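Local structure of 3-oxo-tetronate kinase (Haemophilus influenzae, 1YZY) at residues V110-L115 / E205-A210; E181-L186 / E209-F214. The protein catalyses the ATP-dependent phosphorylation of 3-oxo-tetronate to 3-oxo-tetronate 4-phosphate, as a member of the four-carbon acid sugar kinase family. One frame throughout, in Å; residues are numbered along the deposited sequence.

Both contacts lie in the sugar-binding N-terminal domain and share E209 and A210, the last two residues of helix 202-210. In contact 1 this helix meets V110 of strand 109-111 and T112 just after it in the chain; in contact 2 its end and the following turn meet helix 176-188. Their centres are about 10 Å apart, and the two join in one apolar cluster: F183 CZ lies 3.6 Å from V110 CG1 and 3.7 Å from L207 CD1, while V110 CG1 is also 3.8 Å from F214 CE2. The centres of contacts 1 and 2 lie about 20 Å and 28 Å from the centre of the chain, away from the residues thought to bind ATP.

Contact 1: residues V110-L115 / E205-A210; sequences VITPAL and EVLAEA
L207 reaches from helix 202-210 to V110 and T112, and its two methyl groups divide the work. CD2 meets the methyl of T112 tip to tip, with CG2 of T112 and CD2 of L207 3.7 Å apart. The other branch makes a looser approach, CD1 of L207 lying 4.4 Å from CG1 of V110. Leucine suits this place because its fork reaches two side chains, V110 and T112, two residues apart in the chain, and its CG, anti to the backbone N (chi1 -176°), carries the fork out from the helix. In T112 a chi1 of 176° turns the hydroxyl away from its own amide and leaves the methyl facing L207. Beta-branched V110 offers a compact apolar surface on the strand, while its carbonyl O accepts a hydrogen bond from T218 OG1. Only 104 Å² is buried, since the segments stand well apart, with CA atoms of V110 and L207 9.2 Å from each other. All three touching residues are buried, whereas E205 and E209 of the same helix are solvent-exposed, their carboxylates carried clear of the strand. An amphipathic helix packed by its apolar side on a parallel sheet, here the one containing strands 109-111, 193-196 and 164-167, is characteristic of alpha/beta folds.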
loop_
_atom_site.group_PDB
_atom_site.type_symbol
_atom_site.label_atom_id
_atom_site.label_comp_id
_atom_site.label_asym_id
_atom_site.label_seq_id
_atom_site.Cartn_x
_atom_site.Cartn_y
_atom_site.Cartn_z
ATOM N N VAL A 110 1.483 12.797 -17.847
ATOM C CA VAL A 110 2.389 13.504 -16.932
ATOM C C VAL A 110 3.206 12.556 -16.051
ATOM O O VAL A 110 2.829 11.409 -15.832
ATOM C CB VAL A 110 1.631 14.494 -16.006
ATOM C CG1 VAL A 110 0.809 15.452 -16.838
ATOM C CG2 VAL A 110 0.748 13.741 -15.012
ATOM N N ILE A 111 4.310 13.067 -15.525
ATOM C CA ILE A 111 5.198 12.296 -14.671
ATOM C C ILE A 111 5.467 13.110 -13.417
ATOM O O ILE A 111 5.911 14.255 -13.507
ATOM C CB ILE A 111 6.537 12.022 -15.403
ATOM C CG1 ILE A 111 6.302 11.073 -16.578
ATOM C CG2 ILE A 111 7.610 11.533 -14.440
ATOM C CD1 ILE A 111 7.522 10.853 -17.408
ATOM N N THR A 112 5.188 12.543 -12.250
ATOM C CA THR A 112 5.444 13.255 -11.008
ATOM C C THR A 112 5.494 12.415 -9.744
ATOM O O THR A 112 4.467 11.991 -9.228
ATOM C CB THR A 112 4.461 14.445 -10.790
ATOM O OG1 THR A 112 4.700 15.038 -9.506
ATOM C CG2 THR A 112 3.010 13.991 -10.878
ATOM N N PRO A 113 6.707 12.066 -9.299
ATOM C CA PRO A 113 6.906 11.279 -8.081
ATOM C C PRO A 113 7.015 12.148 -6.829
ATOM O O PRO A 113 7.642 11.782 -5.837
ATOM C CB PRO A 113 8.320 10.724 -8.275
ATOM C CG PRO A 113 8.983 11.735 -9.153
ATOM C CD PRO A 113 7.911 12.012 -10.145
ATOM N N ALA A 114 6.391 13.319 -6.883
ATOM C CA ALA A 114 6.435 14.381 -5.885
ATOM C C ALA A 114 5.319 14.428 -4.844
ATOM O O ALA A 114 4.159 14.130 -5.112
ATOM C CB ALA A 114 6.670 15.796 -6.439
ATOM N N LEU A 115 5.730 14.864 -3.656
ATOM C CA LEU A 115 4.902 15.092 -2.480
ATOM C C LEU A 115 5.768 15.903 -1.519
ATOM O O LEU A 115 6.370 15.394 -0.575
ATOM C CB LEU A 115 4.457 13.793 -1.811
ATOM C CG LEU A 115 3.486 14.007 -0.644
ATOM C CD1 LEU A 115 2.380 14.975 -1.046
ATOM C CD2 LEU A 115 2.898 12.668 -0.215
ATOM N N GLU A 205 -1.906 20.282 -6.225
ATOM C CA GLU A 205 -3.309 20.663 -6.211
ATOM C C GLU A 205 -3.668 21.293 -7.571
ATOM O O GLU A 205 -4.770 21.095 -8.099
ATOM C CB GLU A 205 -3.520 21.650 -5.063
ATOM C CG GLU A 205 -4.957 22.019 -4.743
ATOM C CD GLU A 205 -5.075 22.764 -3.416
ATOM O OE1 GLU A 205 -6.211 22.911 -2.917
ATOM O OE2 GLU A 205 -4.035 23.190 -2.862
ATOM N N VAL A 206 -2.736 22.072 -8.116
ATOM C CA VAL A 206 -2.906 22.716 -9.421
ATOM C C VAL A 206 -2.889 21.648 -10.515
ATOM O O VAL A 206 -3.748 21.637 -11.397
ATOM C CB VAL A 206 -1.761 23.739 -9.688
ATOM C CG1 VAL A 206 -1.784 24.213 -11.141
ATOM C CG2 VAL A 206 -1.891 24.936 -8.749
ATOM N N LEU A 207 -1.872 20.785 -10.477
ATOM C CA LEU A 207 -1.725 19.696 -11.445
ATOM C C LEU A 207 -2.956 18.797 -11.422
ATOM O O LEU A 207 -3.495 18.454 -12.469
ATOM C CB LEU A 207 -0.464 18.869 -11.152
ATOM C CG LEU A 207 -0.147 17.758 -12.168
ATOM C CD1 LEU A 207 -0.109 18.333 -13.576
ATOM C CD2 LEU A 207 1.178 17.099 -11.841
ATOM N N ALA A 208 -3.396 18.430 -10.220
ATOM C CA ALA A 208 -4.577 17.585 -10.043
ATOM C C ALA A 208 -5.755 18.121 -10.844
ATOM O O ALA A 208 -6.500 17.359 -11.470
ATOM C CB ALA A 208 -4.946 17.509 -8.571
ATOM N N GLU A 209 -5.928 19.436 -10.795
ATOM C CA GLU A 209 -6.999 20.116 -11.508
ATOM C C GLU A 209 -6.726 20.115 -13.012
ATOM O O GLU A 209 -7.644 19.960 -13.821
ATOM C CB GLU A 209 -7.117 21.551 -10.991
ATOM C CG GLU A 209 -8.543 21.996 -10.711
ATOM C CD GLU A 209 -9.114 22.859 -11.813
ATOM O OE1 GLU A 209 -8.736 24.051 -11.887
ATOM O OE2 GLU A 209 -9.945 22.349 -12.596
ATOM N N ALA A 210 -5.460 20.298 -13.377
ATOM C CA ALA A 210 -5.054 20.321 -14.780
ATOM C C ALA A 210 -5.251 18.961 -15.485
ATOM O O ALA A 210 -5.680 18.908 -16.641
ATOM C CB ALA A 210 -3.596 20.787 -14.888
#

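Contact 2: residues E181-L186 / E209-F214; sequences ECFAEL and EAVADF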
loop_
_atom_site.group_PDB
_atom_site.type_symbol
_atom_site.label_atom_id
_atom_site.label_comp_id
_atom_site.label_asym_id
_atom_site.label_seq_id
_atom_site.Cartn_x
_atom_site.Cartn_y
_atom_site.Cartn_z
ATOM N N GLU A 181 -1.996 25.003 -20.989
ATOM C CA GLU A 181 -1.461 25.723 -22.127
ATOM C C GLU A 181 -0.038 25.215 -22.347
ATOM O O GLU A 181 0.416 25.106 -23.481
ATOM C CB GLU A 181 -1.484 27.237 -21.878
ATOM C CG GLU A 181 -2.894 27.834 -21.797
ATOM C CD GLU A 181 -2.915 29.359 -21.576
ATOM O OE1 GLU A 181 -1.857 29.980 -21.300
ATOM O OE2 GLU A 181 -4.017 29.940 -21.683
ATOM N N CYS A 182 0.675 24.937 -21.261
ATOM C CA CYS A 182 2.026 24.401 -21.365
ATOM C C CYS A 182 1.951 22.952 -21.872
ATOM O O CYS A 182 2.858 22.490 -22.556
ATOM C CB CYS A 182 2.741 24.435 -20.013
ATOM S SG CYS A 182 3.207 26.084 -19.392
ATOM N N PHE A 183 0.905 22.224 -21.471
ATOM C CA PHE A 183 0.698 20.844 -21.911
ATOM C C PHE A 183 0.491 20.856 -23.425
ATOM O O PHE A 183 1.007 19.996 -24.144
ATOM C CB PHE A 183 -0.558 20.226 -21.274
ATOM C CG PHE A 183 -0.385 19.769 -19.846
ATOM C CD1 PHE A 183 0.870 19.593 -19.287
ATOM C CD2 PHE A 183 -1.505 19.511 -19.059
ATOM C CE1 PHE A 183 1.013 19.167 -17.963
ATOM C CE2 PHE A 183 -1.374 19.086 -17.736
ATOM C CZ PHE A 183 -0.114 18.916 -17.188
ATOM N N ALA A 184 -0.322 21.802 -23.889
ATOM C CA ALA A 184 -0.618 21.938 -25.307
ATOM C C ALA A 184 0.638 22.300 -26.096
ATOM O O ALA A 184 0.794 21.917 -27.259
ATOM C CB ALA A 184 -1.693 22.990 -25.510
ATOM N N GLU A 185 1.520 23.052 -25.451
ATOM C CA GLU A 185 2.776 23.497 -26.034
ATOM C C GLU A 185 3.774 22.338 -26.118
ATOM O O GLU A 185 4.426 22.159 -27.144
ATOM C CB GLU A 185 3.326 24.652 -25.186
ATOM C CG GLU A 185 4.814 24.898 -25.259
ATOM C CD GLU A 185 5.327 25.597 -24.004
ATOM O OE1 GLU A 185 5.703 24.887 -23.037
ATOM O OE2 GLU A 185 5.338 26.851 -23.976
ATOM N N LEU A 186 3.902 21.571 -25.035
ATOM C CA LEU A 186 4.813 20.423 -25.000
ATOM C C LEU A 186 4.404 19.373 -26.037
ATOM O O LEU A 186 5.262 18.756 -26.665
ATOM C CB LEU A 186 4.853 19.794 -23.606
ATOM C CG LEU A 186 5.485 20.589 -22.462
ATOM C CD1 LEU A 186 5.345 19.815 -21.158
ATOM C CD2 LEU A 186 6.950 20.876 -22.752
ATOM N N GLU A 209 -5.928 19.436 -10.795
ATOM C CA GLU A 209 -6.999 20.116 -11.508
ATOM C C GLU A 209 -6.726 20.115 -13.012
ATOM O O GLU A 209 -7.644 19.960 -13.821
ATOM C CB GLU A 209 -7.117 21.551 -10.991
ATOM C CG GLU A 209 -8.543 21.996 -10.711
ATOM C CD GLU A 209 -9.114 22.859 -11.813
ATOM O OE1 GLU A 209 -8.736 24.051 -11.887
ATOM O OE2 GLU A 209 -9.945 22.349 -12.596
ATOM N N ALA A 210 -5.460 20.298 -13.377
ATOM C CA ALA A 210 -5.054 20.321 -14.780
ATOM C C ALA A 210 -5.251 18.961 -15.485
ATOM O O ALA A 210 -5.680 18.908 -16.641
ATOM C CB ALA A 210 -3.596 20.787 -14.888
ATOM N N VAL A 211 -4.931 17.873 -14.784
ATOM C CA VAL A 211 -5.067 16.525 -15.332
ATOM C C VAL A 211 -6.434 15.878 -15.077
ATOM O O VAL A 211 -6.577 14.660 -15.167
ATOM C CB VAL A 211 -3.964 15.584 -14.783
ATOM C CG1 VAL A 211 -2.589 16.072 -15.204
ATOM C CG2 VAL A 211 -4.055 15.483 -13.278
ATOM N N ALA A 212 -7.446 16.693 -14.814
ATOM C CA ALA A 212 -8.793 16.201 -14.535
ATOM C C ALA A 212 -9.461 15.401 -15.653
ATOM O O ALA A 212 -10.434 14.686 -15.409
ATOM C CB ALA A 212 -9.680 17.359 -14.143
ATOM N N ASP A 213 -9.004 15.578 -16.887
ATOM C CA ASP A 213 -9.596 14.866 -18.014
ATOM C C ASP A 213 -8.636 13.929 -18.732
ATOM O O ASP A 213 -8.971 13.393 -19.794
ATOM C CB ASP A 213 -10.211 15.851 -19.012
ATOM C CG ASP A 213 -11.441 16.548 -18.458
ATOM O OD1 ASP A 213 -12.382 15.849 -18.019
ATOM O OD2 ASP A 213 -11.467 17.798 -18.459
ATOM N N PHE A 214 -7.427 13.792 -18.195
ATOM C CA PHE A 214 -6.428 12.893 -18.757
ATOM C C PHE A 214 -6.913 11.447 -18.588
ATOM O O PHE A 214 -7.380 11.064 -17.518
ATOM C CB PHE A 214 -5.096 13.049 -18.022
ATOM C CG PHE A 214 -4.186 14.090 -18.605
ATOM C CD1 PHE A 214 -4.663 15.357 -18.931
ATOM C CD2 PHE A 214 -2.835 13.817 -18.784
ATOM C CE1 PHE A 214 -3.801 16.336 -19.421
ATOM C CE2 PHE A 214 -1.966 14.789 -19.273
ATOM C CZ PHE A 214 -2.450 16.050 -19.591
#
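This is a buried, wholly apolar contact between helix 176-188 and the place where helix 202-210 gives way to a turn. F183 carries it alone from its side: a large flat ring can span the gap between two backbones whose nearest CA atoms, those of F183 and A210, are 9.2 Å apart. Its CG lies anti to the carbonyl carbon (chi1 -78°), and the ring leaves the helix toward the turn. There CE2 of F183 meets the methyl of A210 at 4.0 Å and CG1 of V211 at 4.1 Å. A210, having only a methyl, lets the ring come close to the helix end. The tightest approach is to F214, whose CZ is 3.6 Å from CD2 of F183. The two rings cross obliquely, their planes at 55° and centroids 5.3 Å apart. V211 also packs within its own segment, CG1 sitting 4.1 Å above the plane of the F214 ring, over its centre. The type I turn V211-F214, with F214 N bonded to V211 O at 3.3 Å, brings these two side chains together. Around the cluster, V110 of strand 109-111 also meets V211, V167 of strand 164-167 touches F183, and M227 of helix 221-232 touches V211.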